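Local coordinates for uncharacterized protein (Staphylococcus aureus subsp. aureus Mu50, PDB 4QPV) that is of unknown function and belongs to the DUF1672 family, with a unique fold built on a kinked-helix-beta-beta-beta repeat, at residues 48-51 / 52-55; 160-163 / 164-168; 189-192 / 193-196; 200-203 / 204-208; 235-238 / 239-243. One frame throughout, in Å; residues are numbered along the deposited sequence.

In the fold
All five contacts lie within single helices or where they end, all partly buried. Contact 2 is the most central, its centre about 7 Å from that of the chain; those of the other four lie 20 to 26 Å out, contacts 1 and 5 on opposite sides. Contacts 1, 4 and 5 sit inside helices 48-63, 199-212 and 234-249; contact 2 ends helix 159-165, and contact 3 leaves helix 184-190 for a loop. Contacts 3 and 4 touch through Leu194, Phe191, Phe202 and Met206. Paired cations share a water in contacts 1 and 4; in contacts 2 and 3 water links backbone atoms, and in contact 5 it lies between a backbone oxygen and an aspartate.

Contact 1 (48-51 / 52-55)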
# COMPACT_ATOMS: atom_id res chain seq x y z
N LYS A 48 -15.14 -15.62 8.79
CA LYS A 48 -13.85 -14.95 8.83
C LYS A 48 -12.69 -15.91 8.53
O LYS A 48 -11.90 -15.61 7.65
CB LYS A 48 -13.67 -14.27 10.20
CG LYS A 48 -12.37 -13.49 10.37
CD LYS A 48 -12.16 -13.11 11.83
CE LYS A 48 -10.80 -12.50 12.09
NZ LYS A 48 -10.51 -12.42 13.55
N ASP A 49 -12.61 -17.09 9.21
CA ASP A 49 -11.49 -18.02 8.99
C ASP A 49 -11.48 -18.62 7.57
O ASP A 49 -10.42 -18.69 6.94
CB ASP A 49 -11.51 -19.16 10.02
CG ASP A 49 -11.24 -18.69 11.45
OD1 ASP A 49 -10.78 -17.53 11.63
OD2 ASP A 49 -11.51 -19.46 12.39
N LYS A 50 -12.63 -19.04 7.07
CA LYS A 50 -12.70 -19.63 5.73
C LYS A 50 -12.35 -18.57 4.68
O LYS A 50 -11.59 -18.86 3.76
CB LYS A 50 -14.13 -20.17 5.46
CG LYS A 50 -14.35 -20.75 4.04
CD LYS A 50 -13.52 -22.01 3.80
CE LYS A 50 -14.06 -22.81 2.64
NZ LYS A 50 -13.52 -24.20 2.65
N ILE A 51 -12.88 -17.35 4.84
CA ILE A 51 -12.65 -16.29 3.85
C ILE A 51 -11.16 -15.92 3.87
O ILE A 51 -10.55 -15.77 2.79
CB ILE A 51 -13.59 -15.07 4.07
CG1 ILE A 51 -15.07 -15.44 3.82
CG2 ILE A 51 -13.17 -13.89 3.19
CD1 ILE A 51 -16.11 -14.43 4.52
N ALA A 52 -10.56 -15.82 5.07
CA ALA A 52 -9.12 -15.53 5.23
C ALA A 52 -8.28 -16.60 4.52
O ALA A 52 -7.38 -16.26 3.75
CB ALA A 52 -8.76 -15.46 6.70
N LYS A 53 -8.63 -17.89 4.71
CA LYS A 53 -7.94 -19.02 4.10
C LYS A 53 -8.04 -18.94 2.56
O LYS A 53 -7.02 -19.14 1.88
CB LYS A 53 -8.54 -20.36 4.62
CG LYS A 53 -7.92 -21.60 3.97
CD LYS A 53 -8.30 -22.91 4.68
CE LYS A 53 -9.71 -23.37 4.41
NZ LYS A 53 -9.92 -24.75 4.91
N ARG A 54 -9.25 -18.65 2.03
CA ARG A 54 -9.46 -18.54 0.57
C ARG A 54 -8.70 -17.32 -0.00
O ARG A 54 -8.14 -17.42 -1.10
CB ARG A 54 -10.96 -18.47 0.21
CG ARG A 54 -11.73 -19.77 0.54
CD ARG A 54 -11.39 -20.88 -0.45
NE ARG A 54 -12.32 -20.90 -1.58
CZ ARG A 54 -12.09 -21.50 -2.74
NH1 ARG A 54 -10.92 -22.09 -2.98
NH2 ARG A 54 -13.02 -21.53 -3.68
N GLY A 55 -8.66 -16.22 0.73
CA GLY A 55 -7.90 -15.03 0.32
C GLY A 55 -6.42 -15.32 0.22
O GLY A 55 -5.78 -15.01 -0.79
O HOH W 1 -12.62 -25.09 5.13
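The flat guanidinium of Arg54 is gripped at its N-H groups, while the root of its chain meets Lys50, with Arg54 CG 3.3 Å from Lys50 O. This is the start of helix 48-63, where regular bonds four residues apart run from Ala52 N to Lys48 O through Gly55 N to Ile51 O, the last at 2.8 Å. Bent at chi2 and chi3 (-74° and -92°), Arg54 carries its N-H groups to the loop between strand 90-98 and helix 116-133, and to the next turn of its own helix: NE bonds to Ile102 O, while NH1 bonds to both Ser107 O and Gln57 OE1, so the planar group is held from several directions. On the neighbouring flank Lys50 and Lys53 cross obliquely, Lys50 CD passing 4.1 Å from Lys53 CE. Their ammonium groups converge on Asp106: Lys50 NZ forms a salt bridge with OD1 of that aspartate, and Lys53 NZ makes a longer, weak ion pair with the same oxygen. The carboxylate probably offsets the two gathered charges. Away from these cations, Ile51 packs on Val72, Val79 and Val81, and Ala52 on Ala69, seating the helix on strands 67-75 and 78-87. Water 1 closes the lysine pair, accepting from Lys50 NZ at 2.8 Å and from Lys53 NZ at 2.7 Å.

Contact 2 (160-163 / 164-168); sequences NAIM and KTQNS
The last turn of helix 159-165 closes where Thr165 grips Ala161 O twice, with its hydroxyl and with its backbone N. Thr165 OG1 donates to Ala161 O at 2.7 Å and stands above the carbonyl plane, while Thr165 N, at 2.9 Å from the same oxygen, comes from the opposite face. A chi1 of 76° sets OG1 between its own backbone N and carbonyl carbon, which turns it back along the helix onto that oxygen. The hydroxyl also accepts: Gln166 NE2 reaches Thr165 OG1 at 3.0 Å, with OG1 close to the amide plane, and the same NE2 bonds to Pro274 O, so the NH2 group has two acceptors, which helps to fix the rotation of the amide. This is the C-terminal end of the helix. Gln166 is the first residue to leave helical angles, and its N keeps a weak bond to Ile162 O, 3.4 Å long. Farther along, Met163 O and Gln166 O are joined by water 2, which donates to both, at 2.7 Å to Met163 O. Met163 O also accepts from Thr70 OG1, and Lys164 O from Asn71 ND2, tying this terminus to strand 67-75. On the exposed flank the side chains of Asn160 and Lys164 run alongside each other in the same direction, Asn160 ND2 lying 3.8 Å from Lys164 CE.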
# COMPACT_ATOMS: atom_id res chain seq x y z
N ASN A 160 -1.74 -0.30 12.91
CA ASN A 160 -3.01 -1.04 12.79
C ASN A 160 -3.87 -0.50 11.67
O ASN A 160 -4.46 -1.28 10.93
CB ASN A 160 -3.79 -1.02 14.09
CG ASN A 160 -3.39 -2.07 15.06
OD1 ASN A 160 -3.03 -1.78 16.20
ND2 ASN A 160 -3.43 -3.32 14.64
N ALA A 161 -3.91 0.84 11.53
CA ALA A 161 -4.72 1.45 10.47
C ALA A 161 -4.23 0.99 9.09
O ALA A 161 -5.06 0.62 8.26
CB ALA A 161 -4.66 2.98 10.57
N ILE A 162 -2.90 0.99 8.84
CA ILE A 162 -2.43 0.60 7.50
C ILE A 162 -2.65 -0.92 7.25
O ILE A 162 -2.98 -1.31 6.13
CB ILE A 162 -0.96 1.02 7.22
CG1 ILE A 162 0.04 0.29 8.10
CG2 ILE A 162 -0.76 2.58 7.28
CD1 ILE A 162 1.50 0.50 7.73
N MSE A 163 -2.48 -1.74 8.30
CA MSE A 163 -2.64 -3.20 8.15
C MSE A 163 -4.09 -3.58 7.88
O MSE A 163 -4.35 -4.42 7.01
CB MSE A 163 -2.12 -3.93 9.40
CG MSE A 163 -0.59 -3.95 9.48
SE MSE A 163 0.30 -4.78 7.92
CE MSE A 163 1.49 -3.35 7.60
N LYS A 164 -5.04 -2.93 8.55
CA LYS A 164 -6.45 -3.28 8.40
C LYS A 164 -7.23 -2.52 7.33
O LYS A 164 -8.32 -3.00 6.96
CB LYS A 164 -7.14 -3.07 9.75
CG LYS A 164 -6.62 -4.05 10.79
CD LYS A 164 -7.27 -3.91 12.14
CE LYS A 164 -6.60 -4.85 13.12
NZ LYS A 164 -7.53 -5.31 14.18
N THR A 165 -6.76 -1.33 6.89
CA THR A 165 -7.62 -0.52 6.02
C THR A 165 -7.03 -0.13 4.67
O THR A 165 -7.74 0.49 3.87
CB THR A 165 -8.05 0.77 6.77
OG1 THR A 165 -6.99 1.73 6.82
CG2 THR A 165 -8.61 0.50 8.17
N GLN A 166 -5.75 -0.43 4.42
CA GLN A 166 -5.09 0.01 3.18
C GLN A 166 -4.72 -1.19 2.32
O GLN A 166 -4.47 -2.28 2.86
CB GLN A 166 -3.86 0.89 3.51
CG GLN A 166 -4.20 2.10 4.44
CD GLN A 166 -5.12 3.12 3.79
OE1 GLN A 166 -4.88 3.61 2.68
NE2 GLN A 166 -6.20 3.47 4.48
N ASN A 167 -4.69 -0.99 0.99
CA ASN A 167 -4.52 -2.08 0.03
C ASN A 167 -3.88 -1.63 -1.28
O ASN A 167 -4.22 -2.17 -2.34
CB ASN A 167 -5.95 -2.66 -0.25
CG ASN A 167 -6.92 -1.67 -0.87
OD1 ASN A 167 -6.60 -0.49 -1.12
ND2 ASN A 167 -8.14 -2.11 -1.13
N SER A 168 -3.00 -0.62 -1.24
CA SER A 168 -2.45 -0.07 -2.49
C SER A 168 -1.12 -0.70 -2.92
O SER A 168 -0.63 -0.42 -4.02
CB SER A 168 -2.24 1.43 -2.34
OG SER A 168 -1.36 1.70 -1.26
O HOH W 2 -4.09 -4.39 4.36

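Contact 3 (189-192 / 193-196); sequences RYFQ and PLIK
Leu194 N bonds to Phe191 O at 2.9 Å and Ile195 N to Gln192 O at 3.2 Å, each reaching back three residues and each placing its donor above the carbonyl plane, about 50° out of it. Pro193 has no N-H to give. Gln192 O takes a second proton from water 3, which in turn accepts from Lys196 N and so carries the bonding one residue further. At the polar end of Gln192, OE1 accepts from Lys188 NZ in the last turns of helix 184-190. Side-chain packing surrounds this backbone. Gln192 CG is anti to its own N (chi1 -164°), and this swings the chain over to meet Ile195, whose CD1 lies 3.9 Å from Gln192 CG. Leu194 CD1 rests 3.7 Å from Tyr190 O and approaches the Phe191 ring obliquely. Upstream, Tyr190 OH sits over the centre of the Arg189 guanidinium, 3.1 Å above its plane, while Arg189 CG covers one face of the tyrosine ring. Phe191 and Ile195 both lean on Phe129 of helix 116-133, and Leu194 touches Phe202 of helix 199-212. Two overlapping type I turns of this kind, Phe191 to Leu194 and Gln192 to Ile195, form a compact connection that carries the chain out of helix 184-190 towards helix 199-212.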
# COMPACT_ATOMS: atom_id res chain seq x y z
N ARG A 189 5.21 -14.45 -16.54
CA ARG A 189 6.37 -14.52 -17.44
C ARG A 189 7.59 -13.72 -16.93
O ARG A 189 8.71 -14.22 -17.02
CB ARG A 189 5.97 -14.01 -18.83
CG ARG A 189 7.08 -14.07 -19.88
CD ARG A 189 6.61 -13.53 -21.21
NE ARG A 189 7.72 -13.45 -22.16
CZ ARG A 189 7.62 -12.92 -23.38
NH1 ARG A 189 6.47 -12.41 -23.79
NH2 ARG A 189 8.68 -12.87 -24.18
N TYR A 190 7.39 -12.50 -16.44
CA TYR A 190 8.52 -11.64 -16.09
C TYR A 190 8.83 -11.49 -14.60
O TYR A 190 9.99 -11.19 -14.27
CB TYR A 190 8.28 -10.24 -16.67
CG TYR A 190 8.24 -10.18 -18.18
CD1 TYR A 190 9.41 -10.20 -18.94
CD2 TYR A 190 7.03 -10.05 -18.86
CE1 TYR A 190 9.37 -10.15 -20.33
CE2 TYR A 190 6.98 -9.99 -20.26
CZ TYR A 190 8.16 -10.03 -20.98
OH TYR A 190 8.12 -9.96 -22.36
N PHE A 191 7.84 -11.65 -13.71
CA PHE A 191 8.12 -11.34 -12.30
C PHE A 191 8.07 -12.53 -11.33
O PHE A 191 8.93 -12.62 -10.47
CB PHE A 191 7.18 -10.23 -11.84
CG PHE A 191 7.37 -8.95 -12.62
CD1 PHE A 191 8.40 -8.07 -12.31
CD2 PHE A 191 6.51 -8.62 -13.66
CE1 PHE A 191 8.58 -6.88 -13.04
CE2 PHE A 191 6.68 -7.43 -14.38
CZ PHE A 191 7.72 -6.57 -14.07
N GLN A 192 7.08 -13.43 -11.44
CA GLN A 192 7.02 -14.58 -10.53
C GLN A 192 8.37 -15.37 -10.49
O GLN A 192 8.81 -15.69 -9.38
CB GLN A 192 5.86 -15.52 -10.86
CG GLN A 192 5.55 -16.48 -9.71
CD GLN A 192 4.22 -17.18 -9.83
OE1 GLN A 192 3.20 -16.58 -10.20
NE2 GLN A 192 4.18 -18.44 -9.43
N PRO A 193 9.08 -15.64 -11.64
CA PRO A 193 10.35 -16.39 -11.55
C PRO A 193 11.45 -15.69 -10.74
O PRO A 193 12.43 -16.34 -10.40
CB PRO A 193 10.78 -16.54 -13.02
CG PRO A 193 9.55 -16.38 -13.81
CD PRO A 193 8.74 -15.37 -13.06
N LEU A 194 11.29 -14.38 -10.43
CA LEU A 194 12.31 -13.64 -9.69
C LEU A 194 12.24 -13.81 -8.17
O LEU A 194 13.23 -13.53 -7.50
CB LEU A 194 12.24 -12.13 -10.02
CG LEU A 194 12.39 -11.69 -11.47
CD1 LEU A 194 12.27 -10.18 -11.59
CD2 LEU A 194 13.70 -12.19 -12.08
N ILE A 195 11.08 -14.25 -7.63
CA ILE A 195 10.85 -14.34 -6.18
C ILE A 195 11.98 -15.11 -5.42
O ILE A 195 12.52 -14.58 -4.45
CB ILE A 195 9.46 -14.96 -5.84
CG1 ILE A 195 8.29 -14.13 -6.45
CG2 ILE A 195 9.28 -15.13 -4.32
CD1 ILE A 195 6.85 -14.86 -6.46
N LYS A 196 12.30 -16.33 -5.87
CA LYS A 196 13.26 -17.20 -5.19
C LYS A 196 14.73 -16.86 -5.47
O LYS A 196 15.60 -17.48 -4.86
CB LYS A 196 12.98 -18.67 -5.54
CG LYS A 196 11.74 -19.23 -4.85
CD LYS A 196 11.44 -20.65 -5.32
CE LYS A 196 10.16 -21.21 -4.74
NZ LYS A 196 9.86 -22.57 -5.28
O HOH W 3 10.44 -17.66 -8.05

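Contact 4 (200-203 / 204-208); sequences KSFR and DGMRN
Two arginines one turn apart, Arg203 and Arg207, are bridged by a water, and the second folds back over the backbone of the first. One face of the Arg207 guanidinium covers the Arg203 carbonyl group, whose O lies 3.5 Å from the plane, towards the rim; NH1 of Arg207 is likewise 3.5 Å from Arg203 C. At the edge of the same group, in its plane, stands the Asp204 carboxylate, and Arg207 NH1 forms a salt bridge with Asp204 OD1 at 2.7 Å. This i to i+3 pairing on helix 199-212 helps to fix the rotation of the guanidinium. Arg207 NH2 is then turned to Arg203, and water 4 accepts from NH2 at 2.8 Å and from Arg203 NE at 3.1 Å. On the buried side the chemistry is apolar. With chi1 at 178° the Phe202 ring swings away from its own N and comes alongside Met206, a selenomethionine. Met206 CG lies over the ring face, 3.6 Å from Phe202 CE2, in a CH-pi contact, while SE approaches obliquely as a Met-aromatic contact. Arg132 makes a cation-pi interaction with the Phe202 ring, and Met206 reaches Phe129 and Ala133 of helix 116-133. Gly205 N makes the regular helix bond to Ser201 O at 2.9 Å. The helix is thus amphipathic: Asp204 probably offsets the charge of Arg207, while water bridges to Arg203, which lies too far from that carboxylate to pair with it.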
# COMPACT_ATOMS: atom_id res chain seq x y z
N LYS A 200 20.98 -9.90 -5.55
CA LYS A 200 21.71 -9.39 -6.72
C LYS A 200 21.00 -9.82 -8.01
O LYS A 200 20.72 -8.96 -8.85
CB LYS A 200 23.18 -9.81 -6.72
CG LYS A 200 24.03 -8.89 -5.86
CD LYS A 200 25.53 -9.11 -6.03
CE LYS A 200 26.32 -8.11 -5.21
NZ LYS A 200 27.77 -8.44 -5.19
N SER A 201 20.66 -11.13 -8.12
CA SER A 201 19.95 -11.69 -9.27
C SER A 201 18.55 -11.08 -9.38
O SER A 201 18.07 -10.86 -10.49
CB SER A 201 19.86 -13.21 -9.15
OG SER A 201 19.06 -13.78 -10.18
N PHE A 202 17.90 -10.81 -8.23
CA PHE A 202 16.56 -10.21 -8.20
C PHE A 202 16.59 -8.82 -8.81
O PHE A 202 15.75 -8.50 -9.66
CB PHE A 202 15.99 -10.15 -6.77
CG PHE A 202 14.62 -9.50 -6.70
CD1 PHE A 202 13.47 -10.24 -6.93
CD2 PHE A 202 14.50 -8.14 -6.44
CE1 PHE A 202 12.21 -9.64 -6.87
CE2 PHE A 202 13.24 -7.53 -6.41
CZ PHE A 202 12.10 -8.29 -6.60
N ARG A 203 17.54 -7.99 -8.37
CA ARG A 203 17.69 -6.61 -8.83
C ARG A 203 18.03 -6.57 -10.32
O ARG A 203 17.44 -5.76 -11.03
CB ARG A 203 18.73 -5.85 -7.99
CG ARG A 203 18.22 -5.53 -6.57
CD ARG A 203 19.15 -4.58 -5.81
NE ARG A 203 20.49 -5.13 -5.64
CZ ARG A 203 20.92 -5.79 -4.57
NH1 ARG A 203 20.11 -5.97 -3.52
NH2 ARG A 203 22.16 -6.27 -4.52
N ASP A 204 18.89 -7.50 -10.80
CA ASP A 204 19.24 -7.64 -12.23
C ASP A 204 17.99 -8.01 -13.04
O ASP A 204 17.74 -7.44 -14.10
CB ASP A 204 20.34 -8.72 -12.42
CG ASP A 204 21.77 -8.27 -12.13
OD1 ASP A 204 21.96 -7.14 -11.62
OD2 ASP A 204 22.70 -9.06 -12.40
N GLY A 205 17.20 -8.94 -12.50
CA GLY A 205 15.95 -9.41 -13.11
C GLY A 205 14.92 -8.30 -13.28
O GLY A 205 14.27 -8.22 -14.33
N MSE A 206 14.79 -7.44 -12.25
CA MSE A 206 13.88 -6.28 -12.23
C MSE A 206 14.28 -5.28 -13.31
O MSE A 206 13.41 -4.74 -14.00
CB MSE A 206 13.89 -5.59 -10.85
CG MSE A 206 13.10 -6.36 -9.79
SE MSE A 206 11.19 -6.51 -10.16
CE MSE A 206 10.68 -4.71 -9.69
N ARG A 207 15.61 -5.02 -13.47
CA ARG A 207 16.16 -4.14 -14.50
C ARG A 207 15.82 -4.68 -15.89
O ARG A 207 15.29 -3.93 -16.71
CB ARG A 207 17.69 -3.97 -14.36
CG ARG A 207 18.09 -2.95 -13.32
CD ARG A 207 19.60 -2.89 -13.13
NE ARG A 207 19.94 -2.61 -11.73
CZ ARG A 207 20.52 -3.48 -10.91
NH1 ARG A 207 20.86 -4.69 -11.34
NH2 ARG A 207 20.78 -3.14 -9.65
N ASN A 208 16.06 -5.99 -16.13
CA ASN A 208 15.77 -6.66 -17.39
C ASN A 208 14.27 -6.65 -17.70
O ASN A 208 13.90 -6.41 -18.85
CB ASN A 208 16.31 -8.12 -17.38
CG ASN A 208 16.03 -8.88 -18.66
OD1 ASN A 208 16.51 -8.52 -19.75
ND2 ASN A 208 15.25 -9.95 -18.56
O HOH W 4 22.48 -3.53 -7.44

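Contact 5 (235-238 / 239-243)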
# COMPACT_ATOMS: atom_id res chain seq x y z
N ASP A 235 -1.43 27.23 3.73
CA ASP A 235 -0.64 28.46 3.79
C ASP A 235 0.33 28.50 4.99
O ASP A 235 1.42 29.04 4.85
CB ASP A 235 -1.56 29.70 3.82
CG ASP A 235 -2.23 30.05 2.50
OD1 ASP A 235 -1.95 29.36 1.48
OD2 ASP A 235 -3.02 31.01 2.47
N ASN A 236 -0.07 27.96 6.17
CA ASN A 236 0.86 28.05 7.32
C ASN A 236 1.82 26.83 7.47
O ASN A 236 2.64 26.81 8.39
CB ASN A 236 0.10 28.35 8.64
CG ASN A 236 -0.71 27.20 9.23
OD1 ASN A 236 -0.51 26.01 8.94
ND2 ASN A 236 -1.66 27.55 10.08
N THR A 237 1.76 25.85 6.56
CA THR A 237 2.65 24.70 6.68
C THR A 237 3.49 24.53 5.39
O THR A 237 4.43 23.73 5.40
CB THR A 237 1.80 23.44 7.06
OG1 THR A 237 1.03 23.77 8.22
CG2 THR A 237 2.65 22.18 7.35
N ILE A 238 3.18 25.28 4.30
CA ILE A 238 3.93 25.15 3.04
C ILE A 238 5.44 25.41 3.24
O ILE A 238 6.25 24.62 2.74
CB ILE A 238 3.37 26.01 1.87
CG1 ILE A 238 4.14 25.80 0.53
CG2 ILE A 238 3.27 27.51 2.22
CD1 ILE A 238 4.15 24.42 -0.01
N ASP A 239 5.83 26.47 3.96
CA ASP A 239 7.25 26.77 4.16
C ASP A 239 7.97 25.64 4.88
O ASP A 239 9.05 25.25 4.45
CB ASP A 239 7.46 28.08 4.90
CG ASP A 239 7.20 29.24 3.99
OD1 ASP A 239 8.15 29.67 3.28
OD2 ASP A 239 6.04 29.72 3.95
N GLU A 240 7.34 25.07 5.91
CA GLU A 240 7.95 23.96 6.65
C GLU A 240 8.17 22.74 5.75
O GLU A 240 9.21 22.10 5.85
CB GLU A 240 7.09 23.59 7.86
CG GLU A 240 7.26 24.60 8.99
CD GLU A 240 6.08 24.58 9.93
OE1 GLU A 240 5.06 25.24 9.62
OE2 GLU A 240 6.14 23.82 10.92
N MSE A 241 7.23 22.48 4.81
CA MSE A 241 7.32 21.35 3.87
C MSE A 241 8.41 21.61 2.82
O MSE A 241 9.18 20.70 2.48
CB MSE A 241 5.97 21.04 3.23
CG MSE A 241 4.98 20.40 4.24
SE MSE A 241 5.69 18.72 5.05
CE MSE A 241 6.23 19.38 6.76
N ILE A 242 8.54 22.86 2.37
CA ILE A 242 9.60 23.24 1.44
C ILE A 242 10.94 22.98 2.13
O ILE A 242 11.84 22.41 1.53
CB ILE A 242 9.47 24.72 0.97
CG1 ILE A 242 8.30 24.87 -0.04
CG2 ILE A 242 10.80 25.26 0.38
CD1 ILE A 242 7.86 26.38 -0.26
N ASP A 243 11.04 23.37 3.41
CA ASP A 243 12.28 23.20 4.16
C ASP A 243 12.59 21.72 4.39
O ASP A 243 13.73 21.31 4.18
CB ASP A 243 12.23 23.96 5.49
CG ASP A 243 13.56 23.94 6.21
OD1 ASP A 243 14.55 24.45 5.63
OD2 ASP A 243 13.61 23.41 7.35
O HOH W 5 4.10 28.64 5.67
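A chi1 of -177° at Ile238 and one of -74° at Ile242 together bring Ile238 CG1 to 3.8 Å from Ile242 CD1, one helical turn on. Ile242 N bonds to Ile238 O at 2.9 Å, and Met241 N to Thr237 O at 3.1 Å. Just before them helix 234-249 is kinked, since the N atoms of Asp239 and Glu240 lack the regular bond to the residue four before. Beside the kink water 5 lies 2.8 Å from both Asp235 O and Asp239 OD2, though it cannot serve every oxygen around it at once. Helix 234-249 is the crossover of a beta-alpha-beta unit between the parallel strands 220-227 and 259-265; Thr237 and Met241 pack on Ile264, and Ile238 on Ile282 and Val284. Thr237 OG1 donates to Asn236 OD1 at 2.8 Å, in the carbonyl plane. Glu240 OE1 stands only 3.1 Å from Asn236 O, with no proton between them to share. Lys229 NZ, which forms a salt bridge with Glu240 OE1 and a hydrogen bond with Thr237 OG1, probably offsets the charge of Glu240 and eases the closeness of the two oxygens.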